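Local coordinates for protein aspartate aminotransferase (Leishmania major, PDB 4H51) that probably catalyses the pyridoxal-phosphate-dependent transfer of an amino group from aspartate to 2-oxoglutarate, working as a homodimer, at residues Lys98-Asn103 / Phe228-Gln233; Glu178-Asp183 / Asn213-Leu218; His196-Asn201 / Gly234-Ser239. All coordinates share one frame; numbering follows the deposited sequence.

Interaction 1 (Lys98-Asn103 / Phe228-Gln233)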
ATOM      1  N   LYS B  98       6.136 -20.634   0.283  1.00 17.93           N
ATOM      2  CA  LYS B  98       6.226 -22.031   0.707  1.00 20.09           C
ATOM      3  C   LYS B  98       4.897 -22.608   1.123  1.00 19.11           C
ATOM      4  O   LYS B  98       4.634 -23.777   0.867  1.00 18.61           O
ATOM      5  CB  LYS B  98       7.157 -22.212   1.904  1.00 23.19           C
ATOM      6  CG  LYS B  98       8.571 -22.554   1.535  1.00 26.29           C
ATOM      7  CD  LYS B  98       9.477 -22.827   2.725  1.00 28.37           C
ATOM      8  CE  LYS B  98      10.873 -22.306   2.390  1.00 31.01           C
ATOM      9  NZ  LYS B  98      11.970 -22.730   3.315  1.00 33.92           N
ATOM     10  N   ILE B  99       4.051 -21.837   1.791  1.00 17.96           N
ATOM     11  CA  ILE B  99       2.788 -22.434   2.260  1.00 19.08           C
ATOM     12  C   ILE B  99       1.883 -22.746   1.082  1.00 18.28           C
ATOM     13  O   ILE B  99       1.035 -23.598   1.149  1.00 15.68           O
ATOM     14  CB  ILE B  99       2.036 -21.602   3.321  1.00 19.77           C
ATOM     15  CG1 ILE B  99       1.328 -20.407   2.717  1.00 20.15           C
ATOM     16  CG2 ILE B  99       2.984 -21.253   4.470  1.00 19.68           C
ATOM     17  CD1 ILE B  99       0.170 -19.885   3.558  1.00 21.64           C
ATOM     18  N   ILE B 100       2.066 -22.016  -0.012  1.00 18.76           N
ATOM     19  CA  ILE B 100       1.207 -22.267  -1.140  1.00 20.24           C
ATOM     20  C   ILE B 100       1.755 -23.450  -1.956  1.00 18.08           C
ATOM     21  O   ILE B 100       0.978 -24.357  -2.249  1.00 17.30           O
ATOM     22  CB  ILE B 100       0.788 -20.994  -1.922  1.00 22.36           C
ATOM     23  CG1 ILE B 100      -0.106 -21.385  -3.089  1.00 25.18           C
ATOM     24  CG2 ILE B 100       1.951 -20.075  -2.313  1.00 23.74           C
ATOM     25  CD1 ILE B 100      -1.533 -21.668  -2.584  1.00 25.16           C
ATOM     26  N   TYR B 101       3.059 -23.488  -2.242  1.00 16.48           N
ATOM     27  CA  TYR B 101       3.629 -24.538  -3.110  1.00 18.32           C
ATOM     28  C   TYR B 101       4.242 -25.722  -2.392  1.00 18.67           C
ATOM     29  O   TYR B 101       4.493 -26.729  -3.021  1.00 19.41           O
ATOM     30  CB  TYR B 101       4.641 -23.930  -4.076  1.00 17.51           C
ATOM     31  CG  TYR B 101       3.968 -23.068  -5.088  1.00 16.72           C
ATOM     32  CD1 TYR B 101       3.064 -23.626  -5.994  1.00 16.14           C
ATOM     33  CD2 TYR B 101       4.141 -21.687  -5.099  1.00 16.09           C
ATOM     34  CE1 TYR B 101       2.414 -22.847  -6.912  1.00 15.93           C
ATOM     35  CE2 TYR B 101       3.487 -20.904  -6.015  1.00 15.21           C
ATOM     36  CZ  TYR B 101       2.623 -21.499  -6.923  1.00 15.28           C
ATOM     37  OH  TYR B 101       1.951 -20.750  -7.856  1.00 14.58           O
ATOM     38  N   GLY B 102       4.463 -25.604  -1.076  1.00 19.96           N
ATOM     39  CA  GLY B 102       5.184 -26.647  -0.304  1.00 24.39           C
ATOM     40  C   GLY B 102       6.702 -26.508  -0.494  1.00 28.23           C
ATOM     41  O   GLY B 102       7.143 -25.698  -1.311  1.00 28.17           O
ATOM     42  N   ASN B 103       7.498 -27.304   0.247  1.00 35.69           N
ATOM     43  CA  ASN B 103       8.985 -27.332   0.104  1.00 36.31           C
ATOM     44  C   ASN B 103       9.408 -28.150  -1.120  1.00 41.33           C
ATOM     45  O   ASN B 103       9.832 -29.314  -1.009  1.00 44.49           O
ATOM     46  CB  ASN B 103       9.645 -27.890   1.368  1.00 37.26           C
ATOM     47  N   PHE B 228      -4.148 -16.796 -10.130  1.00  9.51           N
ATOM     48  CA  PHE B 228      -4.866 -17.264  -8.951  1.00  9.51           C
ATOM     49  C   PHE B 228      -4.996 -16.153  -7.930  1.00  9.68           C
ATOM     50  O   PHE B 228      -4.034 -15.448  -7.617  1.00  9.81           O
ATOM     51  CB  PHE B 228      -4.171 -18.471  -8.297  1.00  9.60           C
ATOM     52  CG  PHE B 228      -4.496 -19.798  -8.925  1.00  9.64           C
ATOM     53  CD1 PHE B 228      -5.794 -20.309  -8.859  1.00  9.73           C
ATOM     54  CD2 PHE B 228      -3.505 -20.586  -9.510  1.00  9.90           C
ATOM     55  CE1 PHE B 228      -6.079 -21.556  -9.404  1.00  9.81           C
ATOM     56  CE2 PHE B 228      -3.785 -21.801 -10.060  1.00 10.39           C
ATOM     57  CZ  PHE B 228      -5.106 -22.279 -10.033  1.00 10.36           C
ATOM     58  N   ASP B 229      -6.200 -15.997  -7.403  1.00  9.93           N
ATOM     59  CA  ASP B 229      -6.458 -15.127  -6.277  1.00 10.13           C
ATOM     60  C   ASP B 229      -6.617 -16.093  -5.106  1.00 10.43           C
ATOM     61  O   ASP B 229      -7.567 -16.905  -5.090  1.00 11.06           O
ATOM     62  CB  ASP B 229      -7.742 -14.321  -6.498  1.00 10.35           C
ATOM     63  CG  ASP B 229      -7.991 -13.276  -5.421  1.00 10.93           C
ATOM     64  OD1 ASP B 229      -7.407 -13.433  -4.316  1.00 12.95           O
ATOM     65  OD2 ASP B 229      -8.779 -12.317  -5.662  1.00  9.95           O
ATOM     66  N   SER B 230      -5.661 -16.078  -4.183  1.00 10.33           N
ATOM     67  CA  SER B 230      -5.623 -17.004  -3.057  1.00 10.80           C
ATOM     68  C   SER B 230      -5.758 -16.276  -1.719  1.00 11.01           C
ATOM     69  O   SER B 230      -4.774 -15.968  -1.053  1.00 11.12           O
ATOM     70  CB  SER B 230      -4.319 -17.829  -3.137  1.00 11.19           C
ATOM     71  OG  SER B 230      -4.257 -18.735  -2.077  1.00 12.34           O
ATOM     72  N   ALA B 231      -6.992 -15.899  -1.367  1.00 12.02           N
ATOM     73  CA  ALA B 231      -7.214 -15.078  -0.171  1.00 11.85           C
ATOM     74  C   ALA B 231      -7.597 -15.913   1.085  1.00 12.49           C
ATOM     75  O   ALA B 231      -7.549 -15.408   2.209  1.00 11.99           O
ATOM     76  CB  ALA B 231      -8.309 -14.031  -0.465  1.00 12.24           C
ATOM     77  N   TYR B 232      -7.966 -17.184   0.905  1.00 12.78           N
ATOM     78  CA  TYR B 232      -8.512 -17.991   2.019  1.00 13.42           C
ATOM     79  C   TYR B 232      -7.884 -19.349   2.218  1.00 13.70           C
ATOM     80  O   TYR B 232      -8.578 -20.267   2.691  1.00 14.82           O
ATOM     81  CB  TYR B 232     -10.012 -18.216   1.851  1.00 14.35           C
ATOM     82  CG  TYR B 232     -10.828 -16.988   1.730  1.00 15.56           C
ATOM     83  CD1 TYR B 232     -11.334 -16.329   2.853  1.00 16.31           C
ATOM     84  CD2 TYR B 232     -11.106 -16.476   0.482  1.00 15.78           C
ATOM     85  CE1 TYR B 232     -12.087 -15.181   2.725  1.00 17.11           C
ATOM     86  CE2 TYR B 232     -11.823 -15.329   0.344  1.00 16.45           C
ATOM     87  CZ  TYR B 232     -12.318 -14.688   1.448  1.00 16.18           C
ATOM     88  OH  TYR B 232     -13.061 -13.545   1.222  1.00 17.57           O
ATOM     89  N   GLN B 233      -6.607 -19.506   1.870  1.00 13.61           N
ATOM     90  CA  GLN B 233      -5.932 -20.794   2.001  1.00 15.07           C
ATOM     91  C   GLN B 233      -6.060 -21.274   3.436  1.00 16.28           C
ATOM     92  O   GLN B 233      -5.685 -20.562   4.384  1.00 15.31           O
ATOM     93  CB  GLN B 233      -4.468 -20.747   1.605  1.00 14.92           C
ATOM     94  CG  GLN B 233      -3.909 -22.117   1.376  1.00 15.57           C
ATOM     95  CD  GLN B 233      -2.426 -22.143   1.211  1.00 15.78           C
ATOM     96  OE1 GLN B 233      -1.816 -21.121   0.907  1.00 15.69           O
ATOM     97  NE2 GLN B 233      -1.830 -23.326   1.352  1.00 16.58           N
TER
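Gln233 reaches from the loop that follows strand 225-230 to the last turn of helix 90-101, where its amide nitrogen NE2 donates to the backbone carbonyl O of Ile99 at 2.9 Å. The bond is nearly straight at hydrogen (173°), and the acceptor lies almost exactly in the plane of the Gln233 amide. Seen from the acceptor the fit is less regular, since NE2 sits well above the carbonyl plane of Ile99, away from the lone-pair directions. A stretched glutamine chain spans the gap: CG stands anti to the backbone N (chi1 -164°) and the next torsion is also extended, which carries the amide out to the helix end.

The other half of the amide meets only carbon across the contact. OE1 lies between two isoleucine methyl tips, 3.5 Å from Ile99 CD1 and 3.5 Å from Ile100 CD1. In Ile100 the CG1 branch points opposite the backbone N (chi1 180°), and the bend at chi2 brings CD1 to the amide and also within 4.0 Å of Ser230 OG, at the end of the strand. Both isoleucines are buried, so on this side the amide oxygen is lined by their carbons.

NE2 also donates to the carbonyl O of Leu240, so two backbone carbonyls hold the amide and fix its rotation. Arg248 binds the carbonyls of Ile99 and Ile100, taking up oxygens at the helix end, just before Gly102 leaves the helix with positive phi.

On the strand side, Asp229 OD2 bonds to His150, while Tyr232 OH bonds to O3 of the cofactor-bearing residue at position 265. The glutamine thus joins the end of helix 90-101 to the loop carrying Tyr232, an arrangement consistent with holding that loop of the pyridoxal-phosphate site in the large domain of a fold-type I aminotransferase.

Interaction 2 (Glu178-Asp183 / Asn213-Leu218)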
ATOM      1  N   GLU B 178     -19.842 -27.211 -17.505  1.00 18.21           N
ATOM      2  CA  GLU B 178     -19.848 -27.262 -18.979  1.00 19.40           C
ATOM      3  C   GLU B 178     -19.744 -25.849 -19.593  1.00 17.93           C
ATOM      4  O   GLU B 178     -19.035 -25.650 -20.561  1.00 17.39           O
ATOM      5  CB  GLU B 178     -21.073 -28.042 -19.517  1.00 21.89           C
ATOM      6  CG  GLU B 178     -21.045 -29.541 -19.135  1.00 24.87           C
ATOM      7  CD  GLU B 178     -19.788 -30.293 -19.605  1.00 27.37           C
ATOM      8  OE1 GLU B 178     -19.405 -30.174 -20.785  1.00 30.30           O
ATOM      9  OE2 GLU B 178     -19.146 -30.993 -18.792  1.00 30.68           O
ATOM     10  N   GLY B 179     -20.399 -24.878 -18.977  1.00 17.16           N
ATOM     11  CA  GLY B 179     -20.369 -23.520 -19.438  1.00 16.78           C
ATOM     12  C   GLY B 179     -18.991 -22.912 -19.223  1.00 16.07           C
ATOM     13  O   GLY B 179     -18.490 -22.172 -20.088  1.00 16.57           O
ATOM     14  N   MET B 180     -18.383 -23.251 -18.102  1.00 15.23           N
ATOM     15  CA  MET B 180     -17.043 -22.774 -17.781  1.00 14.77           C
ATOM     16  C   MET B 180     -16.048 -23.241 -18.821  1.00 14.93           C
ATOM     17  O   MET B 180     -15.289 -22.448 -19.359  1.00 14.15           O
ATOM     18  CB  MET B 180     -16.599 -23.223 -16.395  1.00 14.43           C
ATOM     19  CG  MET B 180     -15.227 -22.674 -16.011  1.00 14.48           C
ATOM     20  SD  MET B 180     -14.837 -23.091 -14.292  1.00 14.13           S
ATOM     21  CE  MET B 180     -13.298 -22.210 -14.015  1.00 14.66           C
ATOM     22  N   LYS B 181     -16.083 -24.538 -19.113  1.00 16.20           N
ATOM     23  CA  LYS B 181     -15.197 -25.089 -20.132  1.00 17.33           C
ATOM     24  C   LYS B 181     -15.449 -24.427 -21.487  1.00 17.32           C
ATOM     25  O   LYS B 181     -14.501 -24.111 -22.208  1.00 17.09           O
ATOM     26  CB  LYS B 181     -15.361 -26.592 -20.232  1.00 18.05           C
ATOM     27  CG  LYS B 181     -14.808 -27.328 -19.011  1.00 19.08           C
ATOM     28  CD  LYS B 181     -14.786 -28.858 -19.145  1.00 21.38           C
ATOM     29  CE  LYS B 181     -16.171 -29.478 -19.158  1.00 22.80           C
ATOM     30  NZ  LYS B 181     -16.104 -30.952 -19.439  1.00 25.55           N
ATOM     31  N   LYS B 182     -16.726 -24.263 -21.838  1.00 18.04           N
ATOM     32  CA  LYS B 182     -17.098 -23.624 -23.086  1.00 19.20           C
ATOM     33  C   LYS B 182     -16.468 -22.227 -23.170  1.00 17.78           C
ATOM     34  O   LYS B 182     -15.904 -21.885 -24.179  1.00 17.24           O
ATOM     35  CB  LYS B 182     -18.613 -23.540 -23.170  1.00 21.36           C
ATOM     36  CG  LYS B 182     -19.172 -22.921 -24.443  1.00 24.86           C
ATOM     37  CD  LYS B 182     -20.641 -23.340 -24.603  1.00 27.82           C
ATOM     38  CE  LYS B 182     -21.495 -22.261 -25.239  1.00 31.22           C
ATOM     39  NZ  LYS B 182     -21.020 -21.975 -26.622  1.00 33.81           N
ATOM     40  N   ASP B 183     -16.590 -21.432 -22.114  1.00 16.83           N
ATOM     41  CA  ASP B 183     -16.043 -20.079 -22.157  1.00 16.56           C
ATOM     42  C   ASP B 183     -14.487 -20.028 -22.204  1.00 15.68           C
ATOM     43  O   ASP B 183     -13.889 -19.154 -22.867  1.00 15.81           O
ATOM     44  CB  ASP B 183     -16.596 -19.267 -20.975  1.00 17.33           C
ATOM     45  CG  ASP B 183     -18.073 -18.900 -21.139  1.00 18.87           C
ATOM     46  OD1 ASP B 183     -18.688 -19.148 -22.233  1.00 22.23           O
ATOM     47  OD2 ASP B 183     -18.667 -18.439 -20.126  1.00 16.91           O
ATOM     48  N   ASN B 213      -8.282 -30.460 -12.554  1.00 14.70           N
ATOM     49  CA  ASN B 213      -7.394 -31.081 -13.534  0.70 15.52           C
ATOM     50  C   ASN B 213      -7.854 -30.775 -14.967  1.00 15.96           C
ATOM     51  O   ASN B 213      -7.013 -30.472 -15.862  1.00 15.69           O
ATOM     52  CB  ASN B 213      -7.304 -32.599 -13.288  0.70 16.58           C
ATOM     53  CG  ASN B 213      -6.122 -33.258 -14.018  0.70 17.53           C
ATOM     54  OD1 ASN B 213      -4.981 -32.802 -13.934  0.70 18.03           O
ATOM     55  ND2 ASN B 213      -6.386 -34.374 -14.683  0.70 18.69           N
ATOM     56  N   GLU B 214      -9.164 -30.815 -15.208  1.00 16.11           N
ATOM     57  CA  GLU B 214      -9.684 -30.493 -16.557  1.00 17.37           C
ATOM     58  C   GLU B 214      -9.445 -29.024 -16.892  1.00 16.15           C
ATOM     59  O   GLU B 214      -9.082 -28.715 -18.008  1.00 15.53           O
ATOM     60  CB  GLU B 214     -11.156 -30.772 -16.683  1.00 19.73           C
ATOM     61  CG  GLU B 214     -11.505 -32.250 -16.716  1.00 24.14           C
ATOM     62  CD  GLU B 214     -12.957 -32.484 -17.162  1.00 28.01           C
ATOM     63  OE1 GLU B 214     -13.393 -31.927 -18.199  1.00 31.48           O
ATOM     64  OE2 GLU B 214     -13.685 -33.211 -16.454  1.00 34.84           O
ATOM     65  N   ILE B 215      -9.574 -28.140 -15.896  1.00 14.84           N
ATOM     66  CA  ILE B 215      -9.346 -26.709 -16.147  1.00 14.09           C
ATOM     67  C   ILE B 215      -7.878 -26.474 -16.487  1.00 13.88           C
ATOM     68  O   ILE B 215      -7.559 -25.686 -17.386  1.00 13.74           O
ATOM     69  CB  ILE B 215      -9.717 -25.857 -14.941  1.00 13.56           C
ATOM     70  CG1 ILE B 215     -11.217 -25.914 -14.674  1.00 13.36           C
ATOM     71  CG2 ILE B 215      -9.331 -24.375 -15.192  1.00 13.17           C
ATOM     72  CD1 ILE B 215     -11.570 -25.505 -13.261  1.00 12.77           C
ATOM     73  N   ALA B 216      -6.971 -27.155 -15.785  1.00 13.98           N
ATOM     74  CA  ALA B 216      -5.535 -27.045 -16.124  1.00 14.03           C
ATOM     75  C   ALA B 216      -5.275 -27.466 -17.568  1.00 14.50           C
ATOM     76  O   ALA B 216      -4.543 -26.784 -18.267  1.00 14.45           O
ATOM     77  CB  ALA B 216      -4.656 -27.831 -15.174  1.00 14.73           C
ATOM     78  N   SER B 217      -5.820 -28.592 -18.000  1.00 14.79           N
ATOM     79  CA  SER B 217      -5.628 -29.042 -19.376  1.00 15.74           C
ATOM     80  C   SER B 217      -6.080 -28.000 -20.414  1.00 15.58           C
ATOM     81  O   SER B 217      -5.418 -27.799 -21.430  1.00 16.33           O
ATOM     82  CB  SER B 217      -6.409 -30.331 -19.631  1.00 16.29           C
ATOM     83  OG  SER B 217      -5.889 -31.349 -18.840  1.00 16.70           O
ATOM     84  N   LEU B 218      -7.204 -27.368 -20.152  1.00 15.34           N
ATOM     85  CA  LEU B 218      -7.740 -26.337 -21.047  1.00 15.45           C
ATOM     86  C   LEU B 218      -6.876 -25.080 -21.043  1.00 14.82           C
ATOM     87  O   LEU B 218      -6.657 -24.462 -22.108  1.00 15.00           O
ATOM     88  CB  LEU B 218      -9.155 -25.958 -20.616  1.00 15.89           C
ATOM     89  CG  LEU B 218     -10.193 -27.053 -20.769  1.00 16.83           C
ATOM     90  CD1 LEU B 218     -11.540 -26.488 -20.385  1.00 17.18           C
ATOM     91  CD2 LEU B 218     -10.229 -27.576 -22.203  1.00 18.31           C
TER
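Lys181 and Glu214 join two neighbouring helices that run almost parallel, their short axes 13° apart in direction and 10.8 Å apart at closest approach. Along 178-183, Glu178 comes first; although its CB points away from the other helix, its carboxylate folds back and OE2 takes a bond from Lys181 NZ at 3.1 Å, on the syn side. Met180 follows, its side chain fully extended. Its methyl CE comes to 3.8 Å from Ile215 CD1, the two chains crossing at about a right angle, and Tyr165 and Tyr167 of strand 162-169 also touch this methionine.

Lys181 then does two jobs. Near its root, CG rests 3.6 Å from Leu218 CD1; farther out, a bend at chi3 (-69°) brings NZ to Glu214 OE1 at 3.1 Å, again syn and 15° out of the carboxylate plane. One ammonium group therefore links two carboxylates, whose nearest oxygens, Glu178 OE2 and Glu214 OE1, remain 5.9 Å apart.

With the buried methionine-isoleucine pair beneath and charge at the exposed margin, the lysine probably offsets the mutual repulsion of the two glutamates while its aliphatic part extends the apolar seam.

Interaction 3 (His196-Asn201 / Gly234-Ser239)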
ATOM      1  N   HIS B 196     -10.235 -18.249  -8.539  1.00  9.08           N
ATOM      2  CA  HIS B 196     -10.165 -18.337  -7.100  1.00  9.21           C
ATOM      3  C   HIS B 196      -9.574 -19.659  -6.754  1.00  9.79           C
ATOM      4  O   HIS B 196     -10.148 -20.714  -7.118  1.00  9.75           O
ATOM      5  CB  HIS B 196     -11.560 -18.247  -6.477  1.00  9.26           C
ATOM      6  CG  HIS B 196     -12.304 -16.956  -6.781  1.00  9.19           C
ATOM      7  ND1 HIS B 196     -12.737 -16.118  -5.805  1.00  9.38           N
ATOM      8  CD2 HIS B 196     -12.663 -16.373  -7.974  1.00  9.45           C
ATOM      9  CE1 HIS B 196     -13.387 -15.076  -6.376  1.00  9.60           C
ATOM     10  NE2 HIS B 196     -13.327 -15.218  -7.694  1.00  9.12           N
ATOM     11  N   GLN B 197      -8.461 -19.607  -6.008  1.00 10.12           N
ATOM     12  CA  GLN B 197      -7.663 -20.775  -5.692  1.00 10.97           C
ATOM     13  C   GLN B 197      -8.438 -21.785  -4.829  1.00 11.37           C
ATOM     14  O   GLN B 197      -8.364 -22.992  -5.073  1.00 12.09           O
ATOM     15  CB  GLN B 197      -6.341 -20.333  -5.036  1.00 11.03           C
ATOM     16  CG  GLN B 197      -5.190 -21.294  -5.228  1.00 11.92           C
ATOM     17  CD  GLN B 197      -5.240 -22.517  -4.322  1.00 12.49           C
ATOM     18  OE1 GLN B 197      -4.826 -23.602  -4.710  1.00 12.98           O
ATOM     19  NE2 GLN B 197      -5.658 -22.323  -3.112  1.00 12.22           N
ATOM     20  N   CYS B 198      -9.209 -21.273  -3.870  1.00 11.60           N
ATOM     21  CA  CYS B 198     -10.161 -22.068  -3.097  1.00 12.49           C
ATOM     22  C   CYS B 198     -11.119 -21.081  -2.421  1.00 12.50           C
ATOM     23  O   CYS B 198     -10.861 -19.875  -2.402  1.00 11.75           O
ATOM     24  CB  CYS B 198      -9.433 -22.977  -2.087  1.00 13.50           C
ATOM     25  SG  CYS B 198      -8.733 -22.093  -0.683  1.00 13.91           S
ATOM     26  N   ALA B 199     -12.193 -21.576  -1.827  1.00 12.75           N
ATOM     27  CA  ALA B 199     -13.135 -20.731  -1.062  1.00 13.11           C
ATOM     28  C   ALA B 199     -13.638 -19.571  -1.910  1.00 13.33           C
ATOM     29  O   ALA B 199     -13.451 -18.408  -1.617  1.00 13.60           O
ATOM     30  CB  ALA B 199     -12.535 -20.245   0.258  1.00 12.88           C
ATOM     31  N   HIS B 200     -14.263 -19.924  -3.026  1.00 13.63           N
ATOM     32  CA  HIS B 200     -14.813 -18.937  -3.929  1.00 13.05           C
ATOM     33  C   HIS B 200     -15.611 -17.887  -3.228  1.00 13.67           C
ATOM     34  O   HIS B 200     -16.465 -18.197  -2.362  1.00 14.48           O
ATOM     35  CB  HIS B 200     -15.691 -19.635  -4.982  1.00 13.17           C
ATOM     36  CG  HIS B 200     -16.073 -18.722  -6.112  1.00 12.60           C
ATOM     37  ND1 HIS B 200     -17.249 -18.098  -6.177  1.00 12.12           N
ATOM     38  CD2 HIS B 200     -15.333 -18.294  -7.211  1.00 12.28           C
ATOM     39  CE1 HIS B 200     -17.275 -17.295  -7.264  1.00 12.27           C
ATOM     40  NE2 HIS B 200     -16.105 -17.421  -7.904  1.00 12.31           N
ATOM     41  N   ASN B 201     -15.334 -16.639  -3.594  1.00 13.46           N
ATOM     42  CA  ASN B 201     -16.042 -15.462  -3.114  1.00 13.70           C
ATOM     43  C   ASN B 201     -16.800 -14.883  -4.302  1.00 13.85           C
ATOM     44  O   ASN B 201     -16.171 -14.405  -5.256  1.00 12.98           O
ATOM     45  CB  ASN B 201     -15.059 -14.466  -2.521  1.00 13.63           C
ATOM     46  CG  ASN B 201     -15.723 -13.159  -2.083  1.00 14.84           C
ATOM     47  OD1 ASN B 201     -16.927 -12.984  -2.230  1.00 16.69           O
ATOM     48  ND2 ASN B 201     -14.931 -12.222  -1.617  1.00 14.61           N
ATOM     49  N   GLY B 234      -6.652 -22.450   3.602  1.00 18.16           N
ATOM     50  CA  GLY B 234      -7.065 -22.904   4.948  1.00 20.88           C
ATOM     51  C   GLY B 234      -8.585 -23.028   5.132  1.00 23.43           C
ATOM     52  O   GLY B 234      -9.024 -23.913   5.886  1.00 24.13           O
ATOM     53  N   TYR B 235      -9.414 -22.173   4.484  1.00 21.67           N
ATOM     54  CA  TYR B 235     -10.825 -22.119   4.848  1.00 22.26           C
ATOM     55  C   TYR B 235     -11.705 -23.123   4.071  1.00 23.77           C
ATOM     56  O   TYR B 235     -12.750 -23.578   4.572  1.00 25.77           O
ATOM     57  CB  TYR B 235     -11.374 -20.723   4.680  1.00 23.41           C
ATOM     58  CG  TYR B 235     -11.124 -19.790   5.870  1.00 23.65           C
ATOM     59  CD1 TYR B 235     -11.914 -19.871   7.021  1.00 25.68           C
ATOM     60  CD2 TYR B 235     -10.110 -18.869   5.845  1.00 22.16           C
ATOM     61  CE1 TYR B 235     -11.681 -19.041   8.107  1.00 25.56           C
ATOM     62  CE2 TYR B 235      -9.876 -18.036   6.911  1.00 21.60           C
ATOM     63  CZ  TYR B 235     -10.650 -18.110   8.021  1.00 23.20           C
ATOM     64  OH  TYR B 235     -10.434 -17.266   9.038  1.00 26.42           O
ATOM     65  N   ALA B 236     -11.314 -23.468   2.852  1.00 24.04           N
ATOM     66  CA  ALA B 236     -12.057 -24.515   2.110  1.00 25.17           C
ATOM     67  C   ALA B 236     -12.147 -25.832   2.883  1.00 27.55           C
ATOM     68  O   ALA B 236     -13.204 -26.472   2.908  1.00 27.08           O
ATOM     69  CB  ALA B 236     -11.468 -24.734   0.724  1.00 24.99           C
ATOM     70  N   SER B 237     -11.060 -26.209   3.559  1.00 27.33           N
ATOM     71  CA  SER B 237     -11.030 -27.463   4.318  1.00 26.15           C
ATOM     72  C   SER B 237     -10.608 -27.382   5.799  1.00 25.70           C
ATOM     73  O   SER B 237     -10.849 -28.350   6.518  1.00 27.09           O
ATOM     74  CB  SER B 237     -10.074 -28.411   3.631  1.00 27.55           C
ATOM     75  OG  SER B 237      -8.760 -27.911   3.830  1.00 25.43           O
ATOM     76  N   GLY B 238      -9.981 -26.294   6.240  1.00 22.29           N
ATOM     77  CA  GLY B 238      -9.175 -26.269   7.476  1.00 22.00           C
ATOM     78  C   GLY B 238      -7.741 -26.807   7.387  1.00 20.29           C
ATOM     79  O   GLY B 238      -6.969 -26.738   8.360  1.00 19.31           O
ATOM     80  N   SER B 239      -7.366 -27.290   6.204  1.00 19.02           N
ATOM     81  CA  SER B 239      -5.986 -27.702   5.926  1.00 18.37           C
ATOM     82  C   SER B 239      -5.344 -26.875   4.816  1.00 17.19           C
ATOM     83  O   SER B 239      -5.880 -26.840   3.694  1.00 16.83           O
ATOM     84  CB  SER B 239      -5.998 -29.161   5.470  1.00 18.27           C
ATOM     85  OG  SER B 239      -4.774 -29.529   4.846  1.00 17.10           O
TER
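Cys198 and Ala236 form the close part of this contact, CB to CB at 3.9 Å, with no hydrogen bond between the two loops. The sulfur is near as well: chi1 of 73° sets SG between the backbone N and the carbonyl carbon, and from there it lies 4.1 Å from Ala236 CB. That same methyl stands 4.1 Å from the backbone N of Ala199, so one small side chain faces both residues; the Ala199 N-H itself is taken up by Asp206 OD2.

These loops follow the adjacent parallel strands 192-196 and 225-230 of the central sheet, at the C-terminal edge where fold-type I enzymes carry their cofactor. Asn201 ND2 and Tyr235 OH each bond to the modified residue at position 265, through its O3 and its backbone O respectively.

Ala236 is already partly exposed, and from there the chain leads away from Cys198 through Ser237 to Ser239, also partly exposed. Here the order is local: Ser237 OG accepts from the backbone N of Ser239 at 2.8 Å in an ST turn (157° at hydrogen), and it also bonds to Asp243 OD1. Ser239 in turn caps the start of helix 240-243, while Gly238 passes between the two serines with positive phi.

Overall arrangement
From the N terminus, helix 90-101 comes first, and its end is met, about 125 residues later, by the end of strand 225-230 and the loop after it, closing interaction 1. Inside that long loop, interaction 2 brings helix 177-186 against helix 209-221, in a helix layer packed on the central sheet; it is wholly enclosed by interaction 1. Interaction 3 begins after strand 192-196 and closes beyond Gln233, so it crosses both others. Interactions 1 and 3 touch, for example where Tyr232 CB packs 3.6 Å from Ala199 CB, and together they tie the end of helix 90-101 and the loops after strands 192-196 and 225-230, which lie at the cofactor. Interaction 2 remains apart, its centre about 20 Å from that of interaction 3.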